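Local atomic coordinates of ribonuclease VapC (PDB entry 7BY3), a protein that probably acts as the toxic, magnesium-dependent ribonuclease of a toxin-antitoxin pair, cutting RNA with a PIN domain. Residues L13-F17 and S18-E22; Y51-E54 and Q55-R58. One frame throughout, in Å; residues are numbered along the deposited sequence.

Contact 1 of 2, residues L13-F17 and S18-E22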
loop_
_atom_site.group_PDB
_atom_site.type_symbol
_atom_site.label_atom_id
_atom_site.label_comp_id
_atom_site.label_asym_id
_atom_site.label_seq_id
_atom_site.Cartn_x
_atom_site.Cartn_y
_atom_site.Cartn_z
ATOM N N LEU B 13 16.734 7.669 1.222
ATOM C CA LEU B 13 16.205 8.860 0.565
ATOM C C LEU B 13 16.155 10.036 1.537
ATOM O O LEU B 13 16.524 11.157 1.185
ATOM C CB LEU B 13 14.813 8.589 -0.010
ATOM C CG LEU B 13 14.738 7.819 -1.330
ATOM C CD1 LEU B 13 13.298 7.701 -1.781
ATOM C CD2 LEU B 13 15.565 8.502 -2.399
ATOM N N ILE B 14 15.703 9.770 2.759
ATOM C CA ILE B 14 15.671 10.779 3.812
ATOM C C ILE B 14 17.069 11.327 4.077
ATOM O O ILE B 14 17.261 12.539 4.179
ATOM C CB ILE B 14 15.087 10.210 5.122
ATOM C CG1 ILE B 14 13.614 9.849 4.934
ATOM C CG2 ILE B 14 15.231 11.212 6.255
ATOM C CD1 ILE B 14 12.743 11.030 4.563
ATOM N N ASP B 15 18.041 10.426 4.174
ATOM C CA ASP B 15 19.437 10.803 4.361
ATOM C C ASP B 15 19.918 11.734 3.259
ATOM O O ASP B 15 20.601 12.721 3.523
ATOM C CB ASP B 15 20.328 9.565 4.405
ATOM C CG ASP B 15 20.701 9.163 5.813
ATOM O OD1 ASP B 15 20.328 9.882 6.762
ATOM O OD2 ASP B 15 21.370 8.123 5.972
ATOM N N LEU B 16 19.554 11.410 2.023
ATOM C CA LEU B 16 19.959 12.202 0.870
ATOM C C LEU B 16 19.408 13.618 0.933
ATOM O O LEU B 16 20.158 14.586 0.827
ATOM C CB LEU B 16 19.507 11.536 -0.429
ATOM C CG LEU B 16 19.742 12.399 -1.669
ATOM C CD1 LEU B 16 21.206 12.362 -2.081
ATOM C CD2 LEU B 16 18.838 11.967 -2.806
ATOM N N PHE B 17 18.094 13.732 1.101
ATOM C CA PHE B 17 17.441 15.036 1.150
ATOM C C PHE B 17 17.924 15.854 2.340
ATOM O O PHE B 17 17.941 17.083 2.292
ATOM C CB PHE B 17 15.920 14.880 1.203
ATOM C CG PHE B 17 15.319 14.374 -0.074
ATOM C CD1 PHE B 17 15.466 15.087 -1.252
ATOM C CD2 PHE B 17 14.600 13.190 -0.099
ATOM C CE1 PHE B 17 14.913 14.625 -2.431
ATOM C CE2 PHE B 17 14.046 12.723 -1.274
ATOM C CZ PHE B 17 14.202 13.442 -2.442
ATOM N N SER B 18 18.331 15.164 3.400
ATOM C CA SER B 18 18.833 15.829 4.596
ATOM C C SER B 18 20.300 16.213 4.432
ATOM O O SER B 18 20.894 16.824 5.319
ATOM C CB SER B 18 18.650 14.935 5.824
ATOM O OG SER B 18 17.277 14.673 6.058
ATOM N N GLY B 19 20.879 15.855 3.290
ATOM C CA GLY B 19 22.218 16.298 2.947
ATOM C C GLY B 19 23.374 15.402 3.344
ATOM O O GLY B 19 24.492 15.881 3.517
ATOM N N ARG B 20 23.116 14.108 3.503
ATOM C CA ARG B 20 24.186 13.159 3.797
ATOM C C ARG B 20 24.843 12.638 2.521
ATOM O O ARG B 20 24.193 12.000 1.694
ATOM C CB ARG B 20 23.654 11.988 4.622
ATOM C CG ARG B 20 22.995 12.396 5.925
ATOM C CD ARG B 20 23.468 11.514 7.067
ATOM N NE ARG B 20 22.736 11.769 8.303
ATOM C CZ ARG B 20 23.050 11.237 9.480
ATOM N NH1 ARG B 20 24.090 10.420 9.588
ATOM N NH2 ARG B 20 22.325 11.525 10.552
ATOM N N ARG B 21 26.139 12.901 2.374
ATOM C CA ARG B 21 26.889 12.457 1.202
ATOM C C ARG B 21 26.951 10.933 1.119
ATOM O O ARG B 21 27.151 10.369 0.044
ATOM C CB ARG B 21 28.307 13.036 1.215
ATOM C CG ARG B 21 29.031 12.908 -0.114
ATOM C CD ARG B 21 30.449 13.444 -0.048
ATOM N NE ARG B 21 31.199 13.122 -1.260
ATOM C CZ ARG B 21 31.113 13.804 -2.397
ATOM N NH1 ARG B 21 30.310 14.854 -2.485
ATOM N NH2 ARG B 21 31.833 13.437 -3.448
ATOM N N GLU B 22 26.778 10.276 2.262
ATOM C CA GLU B 22 26.757 8.819 2.319
ATOM C C GLU B 22 25.610 8.253 1.488
ATOM O O GLU B 22 25.726 7.175 0.905
ATOM C CB GLU B 22 26.637 8.335 3.768
ATOM C CG GLU B 22 27.845 8.637 4.646
ATOM C CD GLU B 22 27.711 9.938 5.418
ATOM O OE1 GLU B 22 26.987 10.845 4.955
ATOM O OE2 GLU B 22 28.332 10.054 6.496
#
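Ser18 turns back on Ile14, whose carbonyl accepts two hydrogen bonds at the end of helix 10-17. Ser18 N lies 2.9 Å from Ile14 O, and Ser18 OG donates to the same Ile14 O over 2.8 Å, the two reaching it from opposite faces of the carbonyl plane. The hydroxyl can do so because chi1 of -62° holds OG beside its own backbone N, a habit that suits serine to a last helical turn.

The remaining backbone bonds form a Schellman motif. Gly19 has left the helix with a phi of 92°, a value that glycine adopts readily, and its N donates to Leu16 O at 2.9 Å. Arg20 N closes the wider loop, meeting Asp15 O at 2.9 Å with a nearly straight N-H (163°).

Charge adds to this between Asp15 and Arg20. The arginine's methylenes run over the aspartate, bringing NE to 3.4 Å from OD1, but OD1 lies well out of the guanidinium plane, so the salt bridge is electrostatic, with no N-H aimed at it. Asp15 OD2 has firmer partners in Arg107 and Tyr122, while NH2 of Arg20 pairs with an acidic side chain of a different protein in the assembly.

Arg20 is also the N-cap of helix 21-28, so backbone bonds define the turn between the two helices, while the Asp15-Arg20 charge attraction probably only steadies it.

Contact 2 of 2, residues Y51-E54 and Q55-R58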
loop_
_atom_site.group_PDB
_atom_site.type_symbol
_atom_site.label_atom_id
_atom_site.label_comp_id
_atom_site.label_asym_id
_atom_site.label_seq_id
_atom_site.Cartn_x
_atom_site.Cartn_y
_atom_site.Cartn_z
ATOM N N TYR B 51 9.177 20.319 5.489
ATOM C CA TYR B 51 10.294 21.198 5.162
ATOM C C TYR B 51 10.024 22.083 3.945
ATOM O O TYR B 51 10.903 22.831 3.514
ATOM C CB TYR B 51 11.559 20.370 4.934
ATOM C CG TYR B 51 12.089 19.733 6.199
ATOM C CD1 TYR B 51 12.747 20.493 7.156
ATOM C CD2 TYR B 51 11.927 18.375 6.438
ATOM C CE1 TYR B 51 13.230 19.919 8.314
ATOM C CE2 TYR B 51 12.407 17.792 7.594
ATOM C CZ TYR B 51 13.058 18.569 8.528
ATOM O OH TYR B 51 13.537 17.993 9.682
ATOM N N HIS B 52 8.818 21.978 3.394
ATOM C CA HIS B 52 8.338 22.860 2.324
ATOM C C HIS B 52 9.141 22.745 1.023
ATOM O O HIS B 52 9.268 23.710 0.270
ATOM C CB HIS B 52 8.334 24.312 2.810
ATOM C CG HIS B 52 7.689 24.497 4.147
ATOM N ND1 HIS B 52 8.297 25.172 5.184
ATOM C CD2 HIS B 52 6.484 24.090 4.620
ATOM C CE1 HIS B 52 7.499 25.174 6.233
ATOM N NE2 HIS B 52 6.395 24.526 5.922
ATOM N N GLN B 53 9.700 21.563 0.783
ATOM C CA GLN B 53 10.392 21.235 -0.467
ATOM C C GLN B 53 9.532 20.468 -1.473
ATOM O O GLN B 53 10.045 19.929 -2.453
ATOM C CB GLN B 53 11.675 20.467 -0.173
ATOM C CG GLN B 53 12.737 21.374 0.394
ATOM C CD GLN B 53 12.964 22.599 -0.480
ATOM O OE1 GLN B 53 13.034 22.500 -1.706
ATOM N NE2 GLN B 53 13.053 23.764 0.148
ATOM N N GLU B 54 8.232 20.410 -1.201
ATOM C CA GLU B 54 7.291 19.483 -1.831
ATOM C C GLU B 54 7.404 19.286 -3.349
ATOM O O GLU B 54 7.466 18.149 -3.817
ATOM C CB GLU B 54 5.875 19.959 -1.509
ATOM C CG GLU B 54 4.763 19.047 -1.969
ATOM C CD GLU B 54 3.448 19.397 -1.306
ATOM O OE1 GLU B 54 2.400 19.341 -1.984
ATOM O OE2 GLU B 54 3.465 19.747 -0.108
ATOM N N GLN B 55 7.437 20.371 -4.117
ATOM C CA GLN B 55 7.497 20.245 -5.571
ATOM C C GLN B 55 8.845 19.684 -6.016
ATOM O O GLN B 55 8.913 18.874 -6.938
ATOM C CB GLN B 55 7.237 21.596 -6.247
ATOM C CG GLN B 55 7.414 21.592 -7.764
ATOM C CD GLN B 55 6.201 21.053 -8.504
ATOM O OE1 GLN B 55 6.207 19.923 -8.994
ATOM N NE2 GLN B 55 5.154 21.865 -8.595
ATOM N N ARG B 56 9.911 20.105 -5.343
ATOM C CA ARG B 56 11.264 19.685 -5.702
ATOM C C ARG B 56 11.546 18.236 -5.308
ATOM O O ARG B 56 12.293 17.537 -5.991
ATOM C CB ARG B 56 12.293 20.616 -5.058
ATOM C CG ARG B 56 12.853 21.666 -6.008
ATOM C CD ARG B 56 13.499 22.822 -5.257
ATOM N NE ARG B 56 12.533 23.867 -4.924
ATOM C CZ ARG B 56 12.765 24.860 -4.071
ATOM N NH1 ARG B 56 13.935 24.946 -3.452
ATOM N NH2 ARG B 56 11.826 25.767 -3.833
ATOM N N THR B 57 10.951 17.793 -4.206
ATOM C CA THR B 57 11.089 16.408 -3.772
ATOM C C THR B 57 10.321 15.487 -4.706
ATOM O O THR B 57 10.840 14.464 -5.156
ATOM C CB THR B 57 10.584 16.207 -2.340
ATOM O OG1 THR B 57 11.327 17.048 -1.448
ATOM C CG2 THR B 57 10.744 14.755 -1.917
ATOM N N ARG B 58 9.080 15.866 -4.989
ATOM C CA ARG B 58 8.239 15.143 -5.934
ATOM C C ARG B 58 8.919 15.040 -7.301
ATOM O O ARG B 58 8.771 14.040 -8.004
ATOM C CB ARG B 58 6.875 15.831 -6.044
ATOM C CG ARG B 58 6.017 15.395 -7.220
ATOM C CD ARG B 58 4.526 15.596 -6.949
ATOM N NE ARG B 58 4.252 16.597 -5.917
ATOM C CZ ARG B 58 4.277 17.914 -6.112
ATOM N NH1 ARG B 58 4.575 18.409 -7.305
ATOM N NH2 ARG B 58 4.009 18.737 -5.108
HETATM O O HOH W 1 2.039 16.969 -3.990
#
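Gln53 O is the main acceptor at the start of helix 54-61, with Thr57 as its chief partner. Thr57 N gives Gln53 O a regular helical bond of 2.9 Å. Two weak bonds supplement this, one from Arg56 N, whose angle is only 119°, and one from Thr57 OG1 at 3.3 Å from Gln53 O. Chi1 of -59° turns the threonine hydroxyl back along the helix toward that carbonyl, but its stronger partner is an aromatic side chain of a different protein in the assembly. One residue on, Arg58 N satisfies Glu54 O at 3.0 Å.

The side chains of Glu54 and Arg58 are four residues apart, a spacing that brings opposite charges together on one side of a helix. Glu54 OE1 and Arg58 NH2 form a long salt bridge of 3.6 Å, their carboxylate and guanidinium planes almost perpendicular at 86°. A water helps to join them, donating to Glu54 OE1 at 3.1 Å and accepting a weak bond from Arg58 NH2.

Gln53 OE1 instead sits over one face of the Arg56 guanidinium, 3.1 Å from NH1. No N-H points at the oxygen, so its attraction to the cation is probably electrostatic.

Gln53, as N-cap, follows the Schellman turn at His52 that ends helix 38-50. Helix 54-61 then packs back on that helix, with Thr57 against Val44 and Ala48, and Glu54 beside Met45 and Lys49.

Both contacts are helix-to-helix turns of the PIN domain: a Schellman motif ends one helix and an N-cap residue begins the next. Contact 1 chiefly describes the ending, joining helix 10-17 to 21-28; contact 2 describes the first turn of helix 54-61 after helix 38-50. Contact 1 is partly buried, and its aspartate is shared with other parts of the chain. Contact 2 lies at the surface, where the acid-base pair is long and helped by water. They meet where Phe17 CZ packs 3.7 Å from Thr57 CG2, the ring also touching Val44 of helix 38-50. Another protein chain of the assembly reaches both.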